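Local coordinates for protein 3',5'-cyclic-nucleotide phosphodiesterase 1 (Saccharomyces cerevisiae, PDB 4OJV) that belongs to the class II phosphodiesterase family of the metallo-hydrolase clan and binds two zinc ions close together in each subunit, at residues Y124-P129 / S135-N140; I36-G41 / Y228-R233; D177-R182 / L186-L191. One frame throughout, in Å; residues are numbered along the deposited sequence.

Interaction 1 of 3, residues Y124-P129 / S135-N140; sequences YYITHP and SGLVVN. With ZN (zinc ion), chain D.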
ATOM      1  N   TYR A 124       9.711  15.011   1.412  1.00  9.48           N
ATOM      2  CA  TYR A 124       9.963  13.644   1.858  1.00  9.28           C
ATOM      3  C   TYR A 124      11.464  13.410   1.885  1.00  9.72           C
ATOM      4  O   TYR A 124      12.165  13.817   0.948  1.00 11.43           O
ATOM      5  CB  TYR A 124       9.378  12.634   0.877  1.00  9.78           C
ATOM      6  CG  TYR A 124       7.877  12.562   0.759  1.00  9.67           C
ATOM      7  CD1 TYR A 124       7.169  13.496   0.010  1.00 11.28           C
ATOM      8  CD2 TYR A 124       7.171  11.520   1.351  1.00 10.01           C
ATOM      9  CE1 TYR A 124       5.790  13.406  -0.124  1.00 12.41           C
ATOM     10  CE2 TYR A 124       5.793  11.418   1.217  1.00 10.78           C
ATOM     11  CZ  TYR A 124       5.117  12.365   0.479  1.00 11.52           C
ATOM     12  OH  TYR A 124       3.754  12.271   0.305  1.00 13.07           O
ATOM     13  N   TYR A 125      11.939  12.732   2.929  1.00  9.14           N
ATOM     14  CA  TYR A 125      13.320  12.268   3.000  1.00  9.11           C
ATOM     15  C   TYR A 125      13.261  10.754   2.953  1.00  9.26           C
ATOM     16  O   TYR A 125      12.845  10.109   3.913  1.00  9.82           O
ATOM     17  CB  TYR A 125      13.995  12.798   4.276  1.00 10.15           C
ATOM     18  CG  TYR A 125      14.151  14.298   4.220  1.00  9.79           C
ATOM     19  CD1 TYR A 125      13.136  15.137   4.672  1.00 10.33           C
ATOM     20  CD2 TYR A 125      15.284  14.881   3.654  1.00 11.28           C
ATOM     21  CE1 TYR A 125      13.261  16.517   4.593  1.00 12.09           C
ATOM     22  CE2 TYR A 125      15.412  16.253   3.562  1.00 11.79           C
ATOM     23  CZ  TYR A 125      14.397  17.061   4.025  1.00 12.20           C
ATOM     24  OH  TYR A 125      14.514  18.432   3.947  1.00 15.85           O
ATOM     25  N   ILE A 126      13.644  10.192   1.813  1.00  9.28           N
ATOM     26  CA  ILE A 126      13.481   8.763   1.566  1.00  9.60           C
ATOM     27  C   ILE A 126      14.785   8.049   1.884  1.00  9.49           C
ATOM     28  O   ILE A 126      15.864   8.512   1.496  1.00 10.15           O
ATOM     29  CB  ILE A 126      13.036   8.502   0.100  1.00  9.84           C
ATOM     30  CG1 ILE A 126      11.739   9.270  -0.220  1.00 10.53           C
ATOM     31  CG2 ILE A 126      12.879   7.005  -0.169  1.00 10.56           C
ATOM     32  CD1 ILE A 126      10.536   8.916   0.641  1.00 11.04           C
ATOM     33  N   THR A 127      14.682   6.937   2.610  1.00  9.42           N
ATOM     34  CA  THR A 127      15.880   6.222   3.053  1.00  9.47           C
ATOM     35  C   THR A 127      16.418   5.257   1.999  1.00  9.43           C
ATOM     36  O   THR A 127      17.622   5.086   1.844  1.00 10.56           O
ATOM     37  CB  THR A 127      15.630   5.466   4.374  1.00  9.76           C
ATOM     38  OG1 THR A 127      14.658   4.425   4.161  1.00  9.76           O
ATOM     39  CG2 THR A 127      15.194   6.429   5.488  1.00 10.35           C
ATOM     40  N   HIS A 128      15.505   4.593   1.306  1.00 10.37           N
ATOM     41  CA  HIS A 128      15.846   3.682   0.218  1.00 10.27           C
ATOM     42  C   HIS A 128      14.600   3.419  -0.581  1.00  9.60           C
ATOM     43  O   HIS A 128      13.498   3.648  -0.081  1.00  9.75           O
ATOM     44  CB  HIS A 128      16.532   2.400   0.713  1.00 10.46           C
ATOM     45  CG  HIS A 128      15.644   1.458   1.513  1.00 10.29           C
ATOM     46  ND1 HIS A 128      15.065   1.789   2.698  1.00 10.80           N
ATOM     47  CD2 HIS A 128      15.299   0.131   1.262  1.00 10.97           C
ATOM     48  CE1 HIS A 128      14.392   0.709   3.179  1.00 11.09           C
ATOM     49  NE2 HIS A 128      14.541  -0.308   2.305  1.00 11.57           N
ATOM     50  N   PRO A 129      14.741   2.964  -1.836  1.00  9.61           N
ATOM     51  CA  PRO A 129      13.594   2.917  -2.739  1.00 10.17           C
ATOM     52  C   PRO A 129      12.845   1.584  -2.766  1.00  9.48           C
ATOM     53  O   PRO A 129      12.030   1.362  -3.653  1.00 10.37           O
ATOM     54  CB  PRO A 129      14.229   3.220  -4.093  1.00 11.39           C
ATOM     55  CG  PRO A 129      15.561   2.547  -3.993  1.00 11.10           C
ATOM     56  CD  PRO A 129      16.009   2.775  -2.569  1.00 10.57           C
ATOM     57  N   SER A 135       5.454   3.404  -1.399  1.00  9.48           N
ATOM     58  CA  SER A 135       4.150   3.112  -2.000  1.00 10.28           C
ATOM     59  C   SER A 135       3.111   4.220  -1.781  1.00 10.00           C
ATOM     60  O   SER A 135       2.360   4.553  -2.706  1.00 10.88           O
ATOM     61  CB  SER A 135       3.629   1.769  -1.503  1.00 11.93           C
ATOM     62  OG  SER A 135       3.551   1.749  -0.102  1.00 13.60           O
ATOM     63  N   GLY A 136       3.067   4.793  -0.575  1.00 10.04           N
ATOM     64  CA  GLY A 136       2.149   5.892  -0.295  1.00 10.40           C
ATOM     65  C   GLY A 136       2.552   7.175  -0.995  1.00  9.58           C
ATOM     66  O   GLY A 136       1.718   7.853  -1.588  1.00 10.27           O
ATOM     67  N   LEU A 137       3.839   7.509  -0.939  1.00  9.94           N
ATOM     68  CA  LEU A 137       4.352   8.640  -1.689  1.00 10.48           C
ATOM     69  C   LEU A 137       3.873   8.571  -3.143  1.00 10.35           C
ATOM     70  O   LEU A 137       3.385   9.558  -3.701  1.00 10.92           O
ATOM     71  CB  LEU A 137       5.888   8.632  -1.639  1.00 11.81           C
ATOM     72  CG  LEU A 137       6.642   9.433  -2.703  1.00 11.95           C
ATOM     73  CD1 LEU A 137       6.408  10.932  -2.586  1.00 13.75           C
ATOM     74  CD2 LEU A 137       8.130   9.108  -2.656  1.00 13.82           C
ATOM     75  N   VAL A 138       4.034   7.402  -3.757  1.00  9.60           N
ATOM     76  CA  VAL A 138       3.692   7.258  -5.159  1.00  9.82           C
ATOM     77  C   VAL A 138       2.183   7.339  -5.394  1.00  9.80           C
ATOM     78  O   VAL A 138       1.714   8.160  -6.184  1.00  9.92           O
ATOM     79  CB  VAL A 138       4.282   5.951  -5.724  1.00 10.27           C
ATOM     80  CG1 VAL A 138       3.766   5.693  -7.132  1.00 11.32           C
ATOM     81  CG2 VAL A 138       5.807   6.006  -5.714  1.00 11.46           C
ATOM     82  N   VAL A 139       1.421   6.493  -4.720  1.00  9.46           N
ATOM     83  CA  VAL A 139      -0.014   6.460  -5.009  1.00  9.38           C
ATOM     84  C   VAL A 139      -0.690   7.785  -4.622  1.00  9.64           C
ATOM     85  O   VAL A 139      -1.619   8.230  -5.301  1.00 10.55           O
ATOM     86  CB  VAL A 139      -0.684   5.225  -4.392  1.00 10.08           C
ATOM     87  CG1 VAL A 139      -2.184   5.239  -4.655  1.00 11.64           C
ATOM     88  CG2 VAL A 139      -0.053   3.950  -4.957  1.00 11.11           C
ATOM     89  N   ASN A 140      -0.198   8.442  -3.562  1.00  9.19           N
ATOM     90  CA  ASN A 140      -0.772   9.718  -3.121  1.00  9.57           C
ATOM     91  C   ASN A 140      -0.424  10.876  -4.065  1.00  9.57           C
ATOM     92  O   ASN A 140      -1.100  11.902  -4.044  1.00 10.86           O
ATOM     93  CB  ASN A 140      -0.270  10.151  -1.729  1.00  9.63           C
ATOM     94  CG  ASN A 140      -0.650   9.230  -0.575  1.00  9.27           C
ATOM     95  OD1 ASN A 140      -0.093   9.404   0.509  1.00  9.89           O
ATOM     96  ND2 ASN A 140      -1.583   8.311  -0.754  1.00  9.67           N
TER
HETATM   97 ZN    ZN D 403      14.136  -2.426   2.600  1.00 14.28          ZN
HETATM   98  O   HOH W   1       2.571  10.037   1.133  1.00 12.98           O
HETATM   99  O   HOH W   2       2.667  12.072  -2.543  1.00 13.19           O
HETATM  100  O   HOH W   3      12.235  -2.336   2.756  1.00 13.33           O

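Interaction 2 of 3, residues I36-G41 / Y228-R233; sequences IAVDGG and YIFRDR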
ATOM      1  N   ILE A  36       7.132  17.541   7.320  1.00 10.74           N
ATOM      2  CA  ILE A  36       8.151  16.716   6.675  1.00 11.63           C
ATOM      3  C   ILE A  36       7.743  15.254   6.810  1.00 10.04           C
ATOM      4  O   ILE A  36       7.242  14.852   7.858  1.00 10.66           O
ATOM      5  CB  ILE A  36       9.545  16.910   7.343  1.00 14.44           C
ATOM      6  CG1 ILE A  36      10.159  18.259   6.934  1.00 15.88           C
ATOM      7  CG2 ILE A  36      10.467  15.722   7.053  1.00 15.09           C
ATOM      8  CD1 ILE A  36      11.408  18.596   7.716  1.00 18.14           C
ATOM      9  N   ALA A  37       7.966  14.450   5.775  1.00  9.58           N
ATOM     10  CA  ALA A  37       7.836  12.998   5.884  1.00  9.29           C
ATOM     11  C   ALA A  37       9.213  12.347   5.796  1.00  9.50           C
ATOM     12  O   ALA A  37      10.031  12.720   4.947  1.00 11.08           O
ATOM     13  CB  ALA A  37       6.932  12.459   4.784  1.00 10.33           C
ATOM     14  N   VAL A  38       9.474  11.375   6.668  1.00  8.96           N
ATOM     15  CA  VAL A  38      10.598  10.471   6.487  1.00  8.70           C
ATOM     16  C   VAL A  38      10.034   9.163   5.990  1.00  9.02           C
ATOM     17  O   VAL A  38       9.200   8.533   6.648  1.00  9.20           O
ATOM     18  CB  VAL A  38      11.440  10.266   7.760  1.00  9.89           C
ATOM     19  CG1 VAL A  38      12.658   9.410   7.429  1.00 11.52           C
ATOM     20  CG2 VAL A  38      11.860  11.608   8.347  1.00 12.13           C
ATOM     21  N   ASP A  39      10.513   8.772   4.811  1.00  8.76           N
ATOM     22  CA  ASP A  39       9.948   7.669   4.055  1.00  8.98           C
ATOM     23  C   ASP A  39       8.511   7.924   3.608  1.00  8.54           C
ATOM     24  O   ASP A  39       7.924   8.981   3.889  1.00 10.06           O
ATOM     25  CB  ASP A  39      10.200   6.313   4.718  1.00  9.16           C
ATOM     26  CG  ASP A  39      11.598   5.797   4.420  1.00  8.92           C
ATOM     27  OD1 ASP A  39      12.171   6.252   3.394  1.00 10.02           O
ATOM     28  OD2 ASP A  39      12.108   4.946   5.174  1.00  9.88           O
ATOM     29  N   GLY A  40       7.961   6.964   2.882  1.00  9.19           N
ATOM     30  CA  GLY A  40       6.775   7.207   2.086  1.00 10.40           C
ATOM     31  C   GLY A  40       5.936   5.970   1.907  1.00  8.94           C
ATOM     32  O   GLY A  40       5.294   5.799   0.869  1.00  9.53           O
ATOM     33  N   GLY A  41       5.898   5.121   2.932  1.00  9.29           N
ATOM     34  CA  GLY A  41       4.939   4.011   2.978  1.00 10.90           C
ATOM     35  C   GLY A  41       3.550   4.583   3.305  1.00 12.81           C
ATOM     36  O   GLY A  41       2.933   5.243   2.457  1.00 17.44           O
ATOM     37  N   TYR A 228      18.920   9.444   8.783  1.00 10.71           N
ATOM     38  CA  TYR A 228      18.796  10.896   8.789  1.00 11.13           C
ATOM     39  C   TYR A 228      18.868  11.455  10.192  1.00 11.62           C
ATOM     40  O   TYR A 228      18.115  11.034  11.074  1.00 12.10           O
ATOM     41  CB  TYR A 228      17.453  11.304   8.188  1.00 10.89           C
ATOM     42  CG  TYR A 228      17.347  11.144   6.692  1.00 10.19           C
ATOM     43  CD1 TYR A 228      17.932  12.069   5.831  1.00 10.63           C
ATOM     44  CD2 TYR A 228      16.633  10.081   6.130  1.00 10.36           C
ATOM     45  CE1 TYR A 228      17.822  11.939   4.458  1.00 10.64           C
ATOM     46  CE2 TYR A 228      16.522   9.941   4.756  1.00 10.54           C
ATOM     47  CZ  TYR A 228      17.117  10.874   3.924  1.00 10.20           C
ATOM     48  OH  TYR A 228      17.036  10.777   2.551  1.00 11.32           O
ATOM     49  N   ILE A 229      19.760  12.425  10.389  1.00 11.67           N
ATOM     50  CA  ILE A 229      19.747  13.245  11.603  1.00 12.16           C
ATOM     51  C   ILE A 229      18.986  14.532  11.310  1.00 10.81           C
ATOM     52  O   ILE A 229      19.286  15.220  10.330  1.00 12.16           O
ATOM     53  CB  ILE A 229      21.166  13.613  12.094  1.00 12.24           C
ATOM     54  CG1 ILE A 229      22.029  12.352  12.240  1.00 13.47           C
ATOM     55  CG2 ILE A 229      21.090  14.417  13.397  1.00 13.85           C
ATOM     56  CD1 ILE A 229      23.476  12.622  12.602  1.00 14.37           C
ATOM     57  N   PHE A 230      18.006  14.848  12.153  1.00 10.46           N
ATOM     58  CA  PHE A 230      17.344  16.153  12.121  1.00 11.36           C
ATOM     59  C   PHE A 230      17.733  16.910  13.375  1.00 11.11           C
ATOM     60  O   PHE A 230      17.540  16.412  14.477  1.00 11.75           O
ATOM     61  CB  PHE A 230      15.821  16.021  12.006  1.00 11.79           C
ATOM     62  CG  PHE A 230      15.373  15.396  10.716  1.00 11.77           C
ATOM     63  CD1 PHE A 230      15.249  14.012  10.599  1.00 11.91           C
ATOM     64  CD2 PHE A 230      15.130  16.187   9.596  1.00 12.51           C
ATOM     65  CE1 PHE A 230      14.858  13.441   9.398  1.00 12.48           C
ATOM     66  CE2 PHE A 230      14.740  15.618   8.391  1.00 13.10           C
ATOM     67  CZ  PHE A 230      14.614  14.242   8.297  1.00 12.15           C
ATOM     68  N   ARG A 231      18.281  18.109  13.189  1.00 12.75           N
ATOM     69  CA  ARG A 231      18.731  18.930  14.310  1.00 12.75           C
ATOM     70  C   ARG A 231      17.997  20.259  14.336  1.00 11.77           C
ATOM     71  O   ARG A 231      18.024  21.009  13.359  1.00 13.17           O
ATOM     72  CB  ARG A 231      20.238  19.161  14.236  1.00 13.78           C
ATOM     73  CG  ARG A 231      20.760  20.130  15.300  1.00 14.36           C
ATOM     74  CD  ARG A 231      22.277  20.116  15.390  1.00 16.49           C
ATOM     75  NE  ARG A 231      22.872  20.499  14.118  1.00 15.84           N
ATOM     76  CZ  ARG A 231      24.025  20.041  13.651  1.00 16.52           C
ATOM     77  NH1 ARG A 231      24.744  19.176  14.364  1.00 18.92           N
ATOM     78  NH2 ARG A 231      24.463  20.455  12.466  1.00 17.80           N
ATOM     79  N   ASP A 232      17.334  20.544  15.451  1.00 12.53           N
ATOM     80  CA  ASP A 232      16.745  21.857  15.655  1.00 13.18           C
ATOM     81  C   ASP A 232      17.870  22.830  15.992  1.00 14.35           C
ATOM     82  O   ASP A 232      18.555  22.653  16.995  1.00 15.05           O
ATOM     83  CB  ASP A 232      15.743  21.822  16.799  1.00 14.36           C
ATOM     84  CG  ASP A 232      15.184  23.182  17.108  1.00 15.07           C
ATOM     85  OD1 ASP A 232      14.677  23.825  16.179  1.00 15.23           O
ATOM     86  OD2 ASP A 232      15.275  23.609  18.272  1.00 16.66           O
ATOM     87  N   ARG A 233      18.064  23.851  15.163  1.00 15.39           N
ATOM     88  CA  ARG A 233      19.213  24.733  15.353  1.00 17.27           C
ATOM     89  C   ARG A 233      19.194  25.539  16.641  1.00 18.76           C
ATOM     90  O   ARG A 233      20.244  25.740  17.253  1.00 23.69           O
ATOM     91  CB  ARG A 233      19.438  25.618  14.137  1.00 17.10           C
ATOM     92  CG  ARG A 233      20.093  24.865  12.992  1.00 20.23           C
ATOM     93  CD  ARG A 233      20.583  25.817  11.919  1.00 21.41           C
ATOM     94  NE  ARG A 233      19.479  26.589  11.351  1.00 21.77           N
ATOM     95  CZ  ARG A 233      18.706  26.184  10.349  1.00 21.96           C
ATOM     96  NH1 ARG A 233      18.902  25.002   9.785  1.00 21.12           N
ATOM     97  NH2 ARG A 233      17.732  26.971   9.907  1.00 22.27           N
TER

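Interaction 3 of 3, residues D177-R182 / L186-L191; sequences DLTAER and LKLKCL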
ATOM      1  N   ASP A 177       5.226   9.722 -15.107  1.00 11.26           N
ATOM      2  CA  ASP A 177       6.410  10.477 -14.733  1.00 11.58           C
ATOM      3  C   ASP A 177       6.024  11.914 -14.376  1.00 12.42           C
ATOM      4  O   ASP A 177       6.170  12.851 -15.170  1.00 12.73           O
ATOM      5  CB  ASP A 177       7.478  10.435 -15.828  1.00 12.37           C
ATOM      6  CG  ASP A 177       8.766  11.112 -15.402  1.00 14.00           C
ATOM      7  OD1 ASP A 177       8.801  11.712 -14.297  1.00 14.56           O
ATOM      8  OD2 ASP A 177       9.742  11.038 -16.186  1.00 14.82           O
ATOM      9  N   LEU A 178       5.553  12.086 -13.146  1.00 12.66           N
ATOM     10  CA  LEU A 178       5.079  13.385 -12.683  1.00 13.45           C
ATOM     11  C   LEU A 178       6.216  14.381 -12.585  1.00 13.53           C
ATOM     12  O   LEU A 178       5.970  15.583 -12.629  1.00 15.28           O
ATOM     13  CB  LEU A 178       4.352  13.265 -11.342  1.00 14.75           C
ATOM     14  CG  LEU A 178       3.158  12.308 -11.334  1.00 16.01           C
ATOM     15  CD1 LEU A 178       2.493  12.332  -9.967  1.00 17.08           C
ATOM     16  CD2 LEU A 178       2.160  12.628 -12.433  1.00 18.16           C
ATOM     17  N   THR A 179       7.454  13.905 -12.484  1.00 13.24           N
ATOM     18  CA  THR A 179       8.599  14.824 -12.460  1.00 14.98           C
ATOM     19  C   THR A 179       8.826  15.533 -13.801  1.00 14.89           C
ATOM     20  O   THR A 179       9.463  16.583 -13.837  1.00 16.35           O
ATOM     21  CB  THR A 179       9.907  14.145 -12.005  1.00 17.46           C
ATOM     22  OG1 THR A 179      10.470  13.358 -13.066  1.00 17.53           O
ATOM     23  CG2 THR A 179       9.669  13.273 -10.773  1.00 18.69           C
ATOM     24  N   ALA A 180       8.298  14.962 -14.885  1.00 13.36           N
ATOM     25  CA  ALA A 180       8.422  15.534 -16.233  1.00 14.36           C
ATOM     26  C   ALA A 180       7.363  16.589 -16.541  1.00 15.54           C
ATOM     27  O   ALA A 180       7.494  17.320 -17.530  1.00 18.88           O
ATOM     28  CB  ALA A 180       8.366  14.427 -17.276  1.00 15.12           C
ATOM     29  N   GLU A 181       6.310  16.660 -15.727  1.00 15.46           N
ATOM     30  CA  GLU A 181       5.238  17.634 -15.937  1.00 17.52           C
ATOM     31  C   GLU A 181       5.797  19.038 -15.706  1.00 17.10           C
ATOM     32  O   GLU A 181       6.523  19.272 -14.742  1.00 16.41           O
ATOM     33  CB  GLU A 181       4.026  17.327 -15.036  1.00 22.87           C
ATOM     34  CG  GLU A 181       2.885  18.348 -15.086  1.00 28.92           C
ATOM     35  CD  GLU A 181       2.030  18.249 -16.336  1.00 36.66           C
ATOM     36  OE1 GLU A 181       2.541  18.521 -17.443  1.00 38.34           O
ATOM     37  OE2 GLU A 181       0.832  17.918 -16.210  1.00 43.39           O
ATOM     38  N   ARG A 182       5.486  19.961 -16.617  1.00 17.54           N
ATOM     39  CA  ARG A 182       6.166  21.258 -16.676  1.00 17.98           C
ATOM     40  C   ARG A 182       6.009  22.153 -15.446  1.00 18.17           C
ATOM     41  O   ARG A 182       6.844  23.019 -15.211  1.00 19.50           O
ATOM     42  CB  ARG A 182       5.710  22.032 -17.916  1.00 19.39           C
ATOM     43  CG  ARG A 182       4.399  22.764 -17.680  1.00 23.66           C
ATOM     44  CD  ARG A 182       3.809  23.381 -18.918  1.00 22.22           C
ATOM     45  NE  ARG A 182       4.671  24.398 -19.500  1.00 21.07           N
ATOM     46  CZ  ARG A 182       4.332  25.069 -20.584  1.00 20.90           C
ATOM     47  NH1 ARG A 182       3.160  24.820 -21.159  1.00 22.69           N
ATOM     48  NH2 ARG A 182       5.152  25.971 -21.086  1.00 19.48           N
ATOM     49  N   LEU A 186       6.079  18.103  -8.534  1.00 13.58           N
ATOM     50  CA  LEU A 186       6.807  17.023  -7.877  1.00 12.98           C
ATOM     51  C   LEU A 186       8.236  17.037  -8.378  1.00 12.54           C
ATOM     52  O   LEU A 186       8.463  16.957  -9.585  1.00 14.46           O
ATOM     53  CB  LEU A 186       6.171  15.660  -8.152  1.00 14.56           C
ATOM     54  CG  LEU A 186       6.740  14.498  -7.323  1.00 14.78           C
ATOM     55  CD1 LEU A 186       6.500  14.688  -5.826  1.00 17.25           C
ATOM     56  CD2 LEU A 186       6.150  13.176  -7.782  1.00 17.81           C
ATOM     57  N   LYS A 187       9.191  17.158  -7.460  1.00 12.77           N
ATOM     58  CA  LYS A 187      10.608  17.224  -7.804  1.00 13.94           C
ATOM     59  C   LYS A 187      11.405  16.167  -7.067  1.00 13.00           C
ATOM     60  O   LYS A 187      11.085  15.839  -5.928  1.00 14.02           O
ATOM     61  CB  LYS A 187      11.180  18.593  -7.429  1.00 16.24           C
ATOM     62  CG  LYS A 187      10.683  19.744  -8.286  1.00 20.01           C
ATOM     63  CD  LYS A 187      11.401  21.027  -7.893  1.00 24.17           C
ATOM     64  CE  LYS A 187      10.812  22.245  -8.586  1.00 25.58           C
ATOM     65  NZ  LYS A 187       9.493  22.628  -8.010  1.00 29.74           N
ATOM     66  N   LEU A 188      12.440  15.642  -7.716  1.00 13.24           N
ATOM     67  CA  LEU A 188      13.430  14.757  -7.092  1.00 13.23           C
ATOM     68  C   LEU A 188      14.725  15.526  -6.894  1.00 13.23           C
ATOM     69  O   LEU A 188      15.233  16.129  -7.850  1.00 16.26           O
ATOM     70  CB  LEU A 188      13.712  13.544  -7.982  1.00 15.34           C
ATOM     71  CG  LEU A 188      12.613  12.496  -8.161  1.00 16.37           C
ATOM     72  CD1 LEU A 188      12.948  11.536  -9.287  1.00 19.07           C
ATOM     73  CD2 LEU A 188      12.430  11.709  -6.876  1.00 18.94           C
ATOM     74  N   LYS A 189      15.267  15.510  -5.677  1.00 13.16           N
ATOM     75  CA  LYS A 189      16.506  16.226  -5.389  1.00 13.97           C
ATOM     76  C   LYS A 189      17.465  15.370  -4.578  1.00 13.83           C
ATOM     77  O   LYS A 189      17.076  14.690  -3.621  1.00 13.93           O
ATOM     78  CB  LYS A 189      16.208  17.538  -4.666  1.00 16.66           C
ATOM     79  CG  LYS A 189      15.535  18.576  -5.546  1.00 19.63           C
ATOM     80  CD  LYS A 189      15.439  19.922  -4.853  1.00 23.80           C
ATOM     81  CE  LYS A 189      14.579  20.885  -5.655  1.00 29.35           C
ATOM     82  NZ  LYS A 189      14.590  22.245  -5.055  1.00 33.36           N
ATOM     83  N   CYS A 190      18.732  15.392  -4.969  1.00 15.06           N
ATOM     84  CA  CYS A 190      19.760  14.634  -4.269  1.00 15.75           C
ATOM     85  C   CYS A 190      20.351  15.401  -3.099  1.00 14.88           C
ATOM     86  O   CYS A 190      20.416  16.636  -3.103  1.00 18.27           O
ATOM     87  CB  CYS A 190      20.878  14.211  -5.224  1.00 19.76           C
ATOM     88  SG  CYS A 190      20.542  12.714  -6.181  1.00 23.53           S
ATOM     89  N   LEU A 191      20.776  14.635  -2.099  1.00 14.13           N
ATOM     90  CA  LEU A 191      21.535  15.126  -0.967  1.00 14.87           C
ATOM     91  C   LEU A 191      22.936  14.538  -1.041  1.00 15.95           C
ATOM     92  O   LEU A 191      23.136  13.446  -1.577  1.00 17.00           O
ATOM     93  CB  LEU A 191      20.882  14.678   0.339  1.00 15.05           C
ATOM     94  CG  LEU A 191      19.494  15.230   0.653  1.00 16.05           C
ATOM     95  CD1 LEU A 191      18.857  14.403   1.766  1.00 17.50           C
ATOM     96  CD2 LEU A 191      19.557  16.703   1.032  1.00 18.15           C
TER
HETATM   97  O   HOH W   4      10.329  17.780 -11.463  1.00 17.11           O

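Interaction 1 of 3, residues Y124-P129 / S135-N140
Two waters grip the hydroxyl of Tyr124 and tie it to helix 135-140. The first lies 2.7 Å from Tyr124 OH, at the edge of the phenol and in its plane, and donates to Asn140 OD1. The second, at 3.1 Å from Tyr124 OH, donates to the backbone oxygen Leu137 O. Asn140 OD1 also accepts from Met44 N, while Asn140 ND2 reaches Pro15 O and Glu17 OE2 of the second subunit, so this amide is fixed from both ends.

Below the phenol's polar end the contact is greasy. Leu137 drops its CD1 methyl onto one face of the Tyr124 ring, 3.5 Å from the ring centroid and only 12° off the normal, a well-centred CH-pi contact. Its CG stands anti to the backbone N (chi1 161°), which places the branch so that CD1 lies over the ring and the other methyl, Leu137 CD2, meets Ile126 CD1 at 4.1 Å.

Further along segment 124-129 the chain becomes the loop that carries His128. His128 ND1 donates to Thr127 OG1 at 3.0 Å, nearly in the imidazole plane, which fixes the rotation of the ring and turns its other nitrogen to the metal. His128 NE2 binds zinc at 2.2 Å, and His130, His213 and Asp244 join it there. Strand, HxHxDH loop and following helix together are a signature of the metallo-beta-lactamase fold.

Interaction 2 of 3, residues I36-G41 / Y228-R233
Apolar contacts carry this meeting of Val38 and Ile36 with Phe230 and Tyr228. Val38 splits its two methyls between the rings: CG1 is anti to the backbone N (chi1 -175°) and lies 4.2 Å from Tyr228 CD2, while CG2, beside the N, touches Phe230 CE1 at 3.7 Å. The valine and phenylalanine side chains come at each other from opposite directions, and the CG2 methyl meets the far end of the ring, at CE1 and CZ. Ile36, two residues back on the same face of its strand, adds a slighter touch, Ile36 CG2 to Phe230 CE2 at 4.5 Å.

The backbones stay well apart. The axes of strands 36-38 and 228-232 pass at 10.8 Å and run at 152° to each other, the spacing of two sheets packed face to face. These are the two mixed sheets of the metallo-beta-lactamase alpha-beta-beta-alpha sandwich, and the side chains named here fill the layer between them. Val241 and Ile239 of strand 238-242 continue that layer around Val38 and Phe230.

Aromatic and polar contacts frame the greasy centre. Phe230 also packs edge-to-face with Tyr125, and Tyr228 OH is hydrogen-bonded to Ile126 O. Where strand 35-38 ends, the carboxylate of Asp39 binds Thr127 N through OD1 and both Gln21 NE2 and the zinc ligand His133, at its ND1, through OD2, a second-shell grip on the metal site.

Interaction 3 of 3, residues D177-R182 / L186-L191
Thr179 and Leu178 lean on the start of strand 186-190, and the snug part of the fit is made by hydrocarbon. Leu186 has its CG anti to the backbone N (chi1 -171°) and brings its CD2 methyl to Leu178 CB at 4.0 Å. Thr179 CG2, crossing the end of Leu188 at a slant, sits 4.0 Å from both Leu188 CD1 and Leu188 CG. Behind them Ile155 of the neighbouring strand packs on both leucines, and helix 159-169 covers Leu188.

Between these apolar touches the backbones come close, with Thr179 CA only 3.6 Å from Leu186 O and its C-H aimed at that oxygen at 160°, a weak CA-H...O contact. Beside it the join turns wet. One water donates both its hydrogens, to Thr179 O and to Leu186 O, each oxygen 2.8 Å from the water. Leu186 O lies on the edge of the last strand of its sheet within this chain, facing the loop, while Lys187 pairs its backbone with strand 153-157.

The loop keeps its own shape by internal bonds. Ala180 N reaches Asp177 O at 3.0 Å to close a type I turn, and Thr179 OG1 donates to Asp177 OD1 at 2.6 Å, on the syn lone pair of the carboxylate oxygen; the same hydroxyl also meets Gln166 NE2. Direct polar bonding is therefore spent within the loop and on its surroundings, and what ties loop to strand is methyl packing, one weak C-H...O contact and a shared water.

All three contacts reach the same mixed sheet, in which strands 35-38, 121-125, 153-157 and 186-190 run side by side. Interaction 2 joins this sheet to the facing one through strand 222-232, interaction 1 covers its outer face with helix 135-140, and interaction 3 finishes its edge. The centre of interaction 1 lies about 13 Å from those of the other two, which are about 19 Å apart. Along the chain, interaction 1 closes before interaction 3 opens, and both are nested within the long loop closed by interaction 2. Leu191 packs on Tyr125 and Tyr228, joining sheet edge to core; Asp39 OD1 to Thr127 N and Tyr228 OH to Ile126 O tie in the zinc-bearing segment.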